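Local coordinates for protein SnoN,Epimerase SnoN (Streptomyces nogalater, PDB 5EP9) that acts as a non-heme iron, 2-oxoglutarate-dependent epimerase in the biosynthesis of the polyketide nogalamycin, at residues P167-C172 with N230-P235; L126-K131 with E234-T239. All coordinates share one frame; numbering follows the deposited sequence.

Interaction 1: P167-C172 with N230-P235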
ATOM      1  N   PRO A 167      15.208  -4.257   7.920  1.00 29.56           N
ATOM      2  CA  PRO A 167      16.408  -3.758   7.321  1.00 30.51           C
ATOM      3  C   PRO A 167      16.423  -4.183   5.855  1.00 29.68           C
ATOM      4  O   PRO A 167      15.644  -5.030   5.449  1.00 28.94           O
ATOM      5  CB  PRO A 167      17.539  -4.457   8.146  1.00 32.29           C
ATOM      6  CG  PRO A 167      16.906  -5.743   8.617  1.00 31.87           C
ATOM      7  CD  PRO A 167      15.449  -5.433   8.777  1.00 32.40           C
ATOM      8  N   VAL A 168      17.426  -3.710   5.159  1.00 30.19           N
ATOM      9  CA  VAL A 168      17.628  -4.023   3.756  1.00 30.53           C
ATOM     10  C   VAL A 168      17.503  -5.507   3.511  1.00 30.37           C
ATOM     11  O   VAL A 168      16.742  -5.926   2.620  1.00 31.07           O
ATOM     12  CB  VAL A 168      18.990  -3.439   3.153  1.00 30.68           C
ATOM     13  CG1 VAL A 168      19.095  -3.827   1.713  1.00 31.23           C
ATOM     14  CG2 VAL A 168      18.975  -1.927   3.251  1.00 29.43           C
ATOM     15  N   GLU A 169      18.221  -6.286   4.251  1.00 31.83           N
ATOM     16  CA  GLU A 169      18.284  -7.694   3.936  1.00 35.64           C
ATOM     17  C   GLU A 169      17.011  -8.493   4.203  1.00 34.73           C
ATOM     18  O   GLU A 169      16.873  -9.660   3.765  1.00 33.65           O
ATOM     19  CB  GLU A 169      19.539  -8.343   4.569  1.00 40.75           C
ATOM     20  CG  GLU A 169      19.533  -8.402   6.082  1.00 44.43           C
ATOM     21  CD  GLU A 169      20.071  -7.126   6.817  1.00 50.56           C
ATOM     22  OE1 GLU A 169      20.321  -6.002   6.178  1.00 49.08           O
ATOM     23  OE2 GLU A 169      20.303  -7.338   8.056  1.00 51.01           O
ATOM     24  N   ARG A 170      16.077  -7.876   4.907  1.00 32.95           N
ATOM     25  CA  ARG A 170      14.770  -8.516   5.181  1.00 32.63           C
ATOM     26  C   ARG A 170      13.720  -8.152   4.136  1.00 31.30           C
ATOM     27  O   ARG A 170      12.585  -8.582   4.198  1.00 30.82           O
ATOM     28  CB  ARG A 170      14.279  -8.175   6.607  1.00 33.28           C
ATOM     29  CG  ARG A 170      13.083  -9.016   7.023  1.00 34.49           C
ATOM     30  CD  ARG A 170      12.867  -9.048   8.530  1.00 34.36           C
ATOM     31  NE  ARG A 170      13.978  -9.748   9.095  1.00 35.23           N
ATOM     32  CZ  ARG A 170      14.732  -9.279  10.051  1.00 38.56           C
ATOM     33  NH1 ARG A 170      14.470  -8.121  10.633  1.00 40.20           N
ATOM     34  NH2 ARG A 170      15.734  -9.998  10.481  1.00 41.00           N
ATOM     35  N   GLY A 171      14.147  -7.394   3.100  1.00 31.17           N
ATOM     36  CA  GLY A 171      13.304  -7.076   1.933  1.00 29.05           C
ATOM     37  C   GLY A 171      12.613  -5.743   1.958  1.00 27.58           C
ATOM     38  O   GLY A 171      11.405  -5.662   1.647  1.00 28.14           O
ATOM     39  N   CYS A 172      13.256  -4.722   2.457  1.00 26.48           N
ATOM     40  CA  CYS A 172      12.648  -3.419   2.473  1.00 27.17           C
ATOM     41  C   CYS A 172      12.454  -2.980   1.049  1.00 27.61           C
ATOM     42  O   CYS A 172      12.980  -3.586   0.103  1.00 28.47           O
ATOM     43  CB  CYS A 172      13.450  -2.374   3.284  1.00 28.01           C
ATOM     44  SG  CYS A 172      14.968  -1.835   2.469  1.00 28.92           S
ATOM     45  N   ASN A 230      13.620 -11.445   1.066  1.00 33.36           N
ATOM     46  CA  ASN A 230      14.023 -11.633   2.448  1.00 34.25           C
ATOM     47  C   ASN A 230      15.115 -12.703   2.502  1.00 37.15           C
ATOM     48  O   ASN A 230      14.815 -13.877   2.289  1.00 39.31           O
ATOM     49  CB  ASN A 230      12.824 -12.039   3.335  1.00 34.41           C
ATOM     50  CG  ASN A 230      13.182 -12.140   4.800  1.00 32.98           C
ATOM     51  OD1 ASN A 230      14.345 -11.949   5.234  1.00 32.35           O
ATOM     52  ND2 ASN A 230      12.139 -12.437   5.597  1.00 32.18           N
ATOM     53  N   SER A 231      16.362 -12.289   2.721  1.00 36.66           N
ATOM     54  CA  SER A 231      17.433 -13.247   2.917  1.00 39.50           C
ATOM     55  C   SER A 231      17.760 -13.581   4.385  1.00 40.22           C
ATOM     56  O   SER A 231      18.683 -14.192   4.635  1.00 40.60           O
ATOM     57  CB  SER A 231      18.685 -12.780   2.187  1.00 42.84           C
ATOM     58  OG  SER A 231      19.159 -11.659   2.830  1.00 43.56           O
ATOM     59  N   THR A 232      16.904 -13.224   5.329  1.00 39.68           N
ATOM     60  CA  THR A 232      17.072 -13.586   6.721  1.00 39.60           C
ATOM     61  C   THR A 232      16.121 -14.728   7.110  1.00 41.49           C
ATOM     62  O   THR A 232      15.189 -15.066   6.398  1.00 41.36           O
ATOM     63  CB  THR A 232      16.773 -12.388   7.691  1.00 38.79           C
ATOM     64  OG1 THR A 232      15.349 -12.165   7.851  1.00 35.01           O
ATOM     65  CG2 THR A 232      17.445 -11.111   7.162  1.00 36.59           C
ATOM     66  N   ASP A 233      16.346 -15.233   8.301  1.00 44.72           N
ATOM     67  CA  ASP A 233      15.490 -16.220   8.943  1.00 48.37           C
ATOM     68  C   ASP A 233      14.276 -15.673   9.632  1.00 46.14           C
ATOM     69  O   ASP A 233      13.604 -16.424  10.183  1.00 47.60           O
ATOM     70  CB  ASP A 233      16.262 -16.910  10.064  1.00 53.31           C
ATOM     71  CG  ASP A 233      17.363 -17.716   9.551  1.00 62.66           C
ATOM     72  OD1 ASP A 233      17.494 -17.829   8.317  1.00 69.56           O
ATOM     73  OD2 ASP A 233      18.165 -18.234  10.369  1.00 82.49           O
ATOM     74  N   GLU A 234      14.077 -14.383   9.684  1.00 45.31           N
ATOM     75  CA  GLU A 234      12.960 -13.767  10.399  1.00 46.34           C
ATOM     76  C   GLU A 234      11.994 -13.244   9.313  1.00 42.95           C
ATOM     77  O   GLU A 234      12.385 -12.558   8.384  1.00 38.36           O
ATOM     78  CB  GLU A 234      13.382 -12.630  11.371  1.00 49.51           C
ATOM     79  CG  GLU A 234      14.192 -13.063  12.626  1.00 57.67           C
ATOM     80  CD  GLU A 234      15.686 -13.398  12.326  1.00 73.04           C
ATOM     81  OE1 GLU A 234      16.351 -12.809  11.390  1.00 77.23           O
ATOM     82  OE2 GLU A 234      16.240 -14.275  13.041  1.00 86.59           O
ATOM     83  N   PRO A 235      10.715 -13.594   9.441  1.00 40.26           N
ATOM     84  CA  PRO A 235       9.778 -13.168   8.414  1.00 36.49           C
ATOM     85  C   PRO A 235       9.608 -11.676   8.325  1.00 32.94           C
ATOM     86  O   PRO A 235       9.750 -10.944   9.293  1.00 36.08           O
ATOM     87  CB  PRO A 235       8.491 -13.837   8.805  1.00 39.70           C
ATOM     88  CG  PRO A 235       8.644 -14.205  10.270  1.00 41.56           C
ATOM     89  CD  PRO A 235      10.097 -14.381  10.529  1.00 40.70           C
TER

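Interaction 2: L126-K131 with E234-T239. With AKG (2-oxoglutaric acid), chain E.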
ATOM      1  N   LEU A 126       1.076  -8.497   4.417  1.00 27.53           N
ATOM      2  CA  LEU A 126       2.119  -9.019   3.539  1.00 29.44           C
ATOM      3  C   LEU A 126       3.144  -9.797   4.315  1.00 29.35           C
ATOM      4  O   LEU A 126       3.571  -9.363   5.346  1.00 27.93           O
ATOM      5  CB  LEU A 126       2.814  -7.926   2.731  1.00 29.80           C
ATOM      6  CG  LEU A 126       1.902  -6.937   2.032  1.00 30.78           C
ATOM      7  CD1 LEU A 126       2.748  -5.894   1.300  1.00 31.42           C
ATOM      8  CD2 LEU A 126       1.001  -7.609   1.041  1.00 30.94           C
ATOM      9  N   LEU A 127       3.527 -10.939   3.769  1.00 29.54           N
ATOM     10  CA  LEU A 127       4.573 -11.793   4.312  1.00 30.04           C
ATOM     11  C   LEU A 127       5.609 -12.183   3.220  1.00 29.19           C
ATOM     12  O   LEU A 127       5.251 -12.740   2.205  1.00 29.40           O
ATOM     13  CB  LEU A 127       3.939 -13.073   4.811  1.00 32.82           C
ATOM     14  CG  LEU A 127       4.854 -14.215   5.239  1.00 34.65           C
ATOM     15  CD1 LEU A 127       5.689 -13.828   6.446  1.00 36.32           C
ATOM     16  CD2 LEU A 127       4.040 -15.483   5.521  1.00 35.28           C
ATOM     17  N   LYS A 128       6.856 -11.890   3.490  1.00 29.07           N
ATOM     18  CA  LYS A 128       7.989 -12.511   2.812  1.00 31.65           C
ATOM     19  C   LYS A 128       8.824 -13.265   3.758  1.00 30.98           C
ATOM     20  O   LYS A 128       9.283 -12.750   4.751  1.00 31.70           O
ATOM     21  CB  LYS A 128       8.965 -11.507   2.161  1.00 32.43           C
ATOM     22  CG  LYS A 128       8.522 -10.844   0.938  1.00 32.66           C
ATOM     23  CD  LYS A 128       9.773 -10.140   0.320  1.00 32.88           C
ATOM     24  CE  LYS A 128       9.367  -9.227  -0.820  1.00 32.65           C
ATOM     25  NZ  LYS A 128       9.435  -9.888  -2.134  1.00 33.80           N
ATOM     26  N   GLU A 129       9.018 -14.510   3.439  1.00 33.97           N
ATOM     27  CA  GLU A 129       9.832 -15.374   4.236  1.00 37.69           C
ATOM     28  C   GLU A 129      10.345 -16.535   3.458  1.00 39.00           C
ATOM     29  O   GLU A 129       9.821 -16.883   2.422  1.00 38.79           O
ATOM     30  CB  GLU A 129       9.025 -15.947   5.420  1.00 41.29           C
ATOM     31  CG  GLU A 129       7.979 -16.957   4.985  1.00 43.35           C
ATOM     32  CD  GLU A 129       7.216 -17.553   6.150  1.00 46.54           C
ATOM     33  OE1 GLU A 129       7.541 -17.276   7.347  1.00 46.66           O
ATOM     34  OE2 GLU A 129       6.309 -18.340   5.840  1.00 50.15           O
ATOM     35  N   ASN A 130      11.438 -17.082   3.973  1.00 44.31           N
ATOM     36  CA  ASN A 130      12.036 -18.343   3.442  1.00 49.40           C
ATOM     37  C   ASN A 130      11.429 -19.589   4.106  1.00 55.31           C
ATOM     38  O   ASN A 130      11.375 -19.677   5.315  1.00 55.54           O
ATOM     39  CB  ASN A 130      13.523 -18.335   3.638  1.00 48.42           C
ATOM     40  CG  ASN A 130      14.160 -17.146   2.948  1.00 46.68           C
ATOM     41  OD1 ASN A 130      14.055 -17.008   1.759  1.00 48.39           O
ATOM     42  ND2 ASN A 130      14.834 -16.317   3.701  1.00 45.66           N
ATOM     43  N   LYS A 131      10.929 -20.490   3.301  1.00 62.05           N
ATOM     44  CA  LYS A 131      10.391 -21.755   3.785  1.00 71.02           C
ATOM     45  C   LYS A 131      11.352 -22.785   3.251  1.00 79.24           C
ATOM     46  O   LYS A 131      12.246 -22.494   2.428  1.00 79.42           O
ATOM     47  CB  LYS A 131       8.966 -22.087   3.236  1.00 73.81           C
ATOM     48  CG  LYS A 131       7.796 -21.167   3.565  1.00 70.07           C
ATOM     49  CD  LYS A 131       6.717 -21.271   2.470  1.00 69.42           C
ATOM     50  CE  LYS A 131       5.693 -20.126   2.434  1.00 69.37           C
ATOM     51  NZ  LYS A 131       6.166 -18.936   1.678  1.00 68.46           N
ATOM     52  N   GLU A 234      14.077 -14.383   9.684  1.00 45.31           N
ATOM     53  CA  GLU A 234      12.960 -13.767  10.399  1.00 46.34           C
ATOM     54  C   GLU A 234      11.994 -13.244   9.313  1.00 42.95           C
ATOM     55  O   GLU A 234      12.385 -12.558   8.384  1.00 38.36           O
ATOM     56  CB  GLU A 234      13.382 -12.630  11.371  1.00 49.51           C
ATOM     57  CG  GLU A 234      14.192 -13.063  12.626  1.00 57.67           C
ATOM     58  CD  GLU A 234      15.686 -13.398  12.326  1.00 73.04           C
ATOM     59  OE1 GLU A 234      16.351 -12.809  11.390  1.00 77.23           O
ATOM     60  OE2 GLU A 234      16.240 -14.275  13.041  1.00 86.59           O
ATOM     61  N   PRO A 235      10.715 -13.594   9.441  1.00 40.26           N
ATOM     62  CA  PRO A 235       9.778 -13.168   8.414  1.00 36.49           C
ATOM     63  C   PRO A 235       9.608 -11.676   8.325  1.00 32.94           C
ATOM     64  O   PRO A 235       9.750 -10.944   9.293  1.00 36.08           O
ATOM     65  CB  PRO A 235       8.491 -13.837   8.805  1.00 39.70           C
ATOM     66  CG  PRO A 235       8.644 -14.205  10.270  1.00 41.56           C
ATOM     67  CD  PRO A 235      10.097 -14.381  10.529  1.00 40.70           C
ATOM     68  N   ARG A 236       9.394 -11.200   7.124  1.00 30.76           N
ATOM     69  CA  ARG A 236       9.080  -9.809   6.885  1.00 28.55           C
ATOM     70  C   ARG A 236       7.520  -9.708   6.965  1.00 28.15           C
ATOM     71  O   ARG A 236       6.814 -10.324   6.172  1.00 27.62           O
ATOM     72  CB  ARG A 236       9.531  -9.349   5.515  1.00 27.59           C
ATOM     73  CG  ARG A 236       9.480  -7.837   5.387  1.00 26.78           C
ATOM     74  CD  ARG A 236       9.519  -7.398   3.955  1.00 26.86           C
ATOM     75  NE  ARG A 236       8.239  -7.594   3.305  1.00 26.67           N
ATOM     76  CZ  ARG A 236       7.943  -7.261   2.057  1.00 26.56           C
ATOM     77  NH1 ARG A 236       8.831  -6.796   1.197  1.00 27.00           N
ATOM     78  NH2 ARG A 236       6.731  -7.479   1.628  1.00 27.55           N
ATOM     79  N   LEU A 237       7.033  -8.879   7.865  1.00 27.99           N
ATOM     80  CA  LEU A 237       5.596  -8.722   8.093  1.00 28.49           C
ATOM     81  C   LEU A 237       5.230  -7.269   8.133  1.00 27.55           C
ATOM     82  O   LEU A 237       5.931  -6.444   8.805  1.00 25.96           O
ATOM     83  CB  LEU A 237       5.169  -9.335   9.434  1.00 31.29           C
ATOM     84  CG  LEU A 237       5.147 -10.866   9.417  1.00 34.94           C
ATOM     85  CD1 LEU A 237       5.361 -11.522  10.783  1.00 37.31           C
ATOM     86  CD2 LEU A 237       3.848 -11.398   8.862  1.00 35.05           C
ATOM     87  N   SER A 238       4.172  -6.955   7.376  1.00 26.42           N
ATOM     88  CA  SER A 238       3.767  -5.572   7.198  1.00 26.73           C
ATOM     89  C   SER A 238       2.362  -5.565   6.722  1.00 26.64           C
ATOM     90  O   SER A 238       1.814  -6.615   6.296  1.00 26.51           O
ATOM     91  CB  SER A 238       4.677  -4.865   6.136  1.00 28.04           C
ATOM     92  OG  SER A 238       4.635  -5.548   4.891  1.00 28.44           O
ATOM     93  N   THR A 239       1.818  -4.378   6.672  1.00 25.84           N
ATOM     94  CA  THR A 239       0.589  -4.185   5.956  1.00 27.58           C
ATOM     95  C   THR A 239       0.746  -3.140   4.881  1.00 27.41           C
ATOM     96  O   THR A 239       1.470  -2.198   5.091  1.00 27.31           O
ATOM     97  CB  THR A 239      -0.599  -3.756   6.891  1.00 28.79           C
ATOM     98  OG1 THR A 239      -0.283  -2.508   7.499  1.00 28.24           O
ATOM     99  CG2 THR A 239      -0.843  -4.793   7.953  1.00 28.49           C
TER
HETATM  100  C1  AKG E 301       3.026  -1.920  -2.679  1.00 33.71           C
HETATM  101  O1  AKG E 301       2.474  -1.229  -3.574  1.00 31.00           O
HETATM  102  O2  AKG E 301       2.787  -1.748  -1.459  1.00 32.30           O
HETATM  103  C2  AKG E 301       4.036  -2.938  -3.053  1.00 36.04           C
HETATM  104  O5  AKG E 301       4.303  -3.108  -4.260  1.00 33.13           O
HETATM  105  C3  AKG E 301       4.686  -3.749  -1.909  1.00 34.63           C
HETATM  106  C4  AKG E 301       5.851  -4.654  -2.298  1.00 35.26           C
HETATM  107  C5  AKG E 301       6.462  -5.468  -1.180  1.00 34.00           C
HETATM  108  O3  AKG E 301       6.060  -5.302  -0.015  1.00 35.19           O
HETATM  109  O4  AKG E 301       7.342  -6.342  -1.448  1.00 29.84           O
HETATM  110  O   HOH W   1       5.865  -7.881   4.638  1.00 25.06           O

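Interaction 1: P167-C172 with N230-P235
An Asx turn at Asn230 and an ST turn at Thr232 shape the loop 230-235; Arg170 from the loop 167-172 runs alongside Asn230 and crosses Thr232 at about a right angle. The loops belong to the second and first SnoN portions of the engineered construct, respectively. Asparagine suits the first turn because its amide works at both ends: Asn230 OD1 accepts from Thr232 N (2.9 Å) and, on a lone pair, from Thr232 OG1 (2.8 Å), while ND2 gives an almost straight bond to Glu234 O. Thr232 OG1 accepts from Glu234 N and, in the guanidinium plane, from Arg170 NE at 3.0 Å. A bend at chi3 (-67°) turns the arginine's tip to this hydroxyl. Arg170 NH2 makes a salt bridge to Glu234 OE1 at 3.0 Å, whose hydrogen bond is weak, bent to 122° at the hydrogen; the two planes stand nearly perpendicular. NH1 bonds to Asp165 O. Glu169 O is held twice, by Ser231 N (2.9 Å) and Ser231 OG (3.2 Å). At Gly171 a CB would hit the preceding carbonyl oxygen. The bonds of Arg170 and Glu169 O join two interstrand loops of a cupin-type beta fold, one shaped by Asx and ST turns.

Interaction 2: L126-K131 with E234-T239
Arg236, Leu126 and Lys128 carry most of this antiparallel beta pairing, in which strands 126-128 and 236-239 adjoin within the larger sheet of the cupin-type fold; the strands come from the first and second SnoN portions of the construct. Leu126 with Ser238 and Lys128 with Arg236 are hydrogen-bonded pairs, the first including a nearly straight bond from Leu126 N to Ser238 O (2.8 Å). All four side chains lie on the face that meets 2-oxoglutarate. Arginine suits this place because its flat, charged end can hold a carboxylate: Arg236 NH1 donates to O4 of the ligand's far carboxylate at 3.1 Å, and Arg236 NH2 bonds weakly to O3 at 2.8 Å, while NH1 also reaches Gly171 O. Lys128 runs alongside, laying CG over the Arg236 guanidinium face, 3.8 Å above its centre, and a bend at chi4 (-93°) carries NZ on to Val83 O, Val137 O and Thr139 OG1. Leu126 offers an apolar wall, its CD1 3.6 Å from ligand O3. A leucine in place of Arg236 would probably leave the far carboxylate without its charged mate and Gly171 O without this donor. On the other face Leu127 CD1 packs against Pro235 CB. On the ligand-facing side a water accepts a hydrogen bond from Arg236 NE at 2.7 Å, donates one to Leu126 O at 2.8 Å, and bonds to Ser238 OG at 2.6 Å.

In the fold
From the N terminus, the chain passes 126-131 at the end of strand 118-128, then 167-172 ahead of strand 173-175, and returns through 230-239. Interaction 1 closes a loop with 57 residues between its segments and nests inside interaction 2, which closes one of 102 residues; their second segments overlap at Glu234 and Pro235. The outer loop includes the iron ligands His142, Asp144 and His225. Interaction 2 pairs neighbouring strands of the seven-stranded sheet, whereas interaction 1 joins loops adjoining strands 173-175 and 225-227 of the four-stranded sheet. A probable hydrogen bond from Asn130 ND2 to Asn230 O and the packing of Arg170 O on Arg236 CD tie the two contacts together.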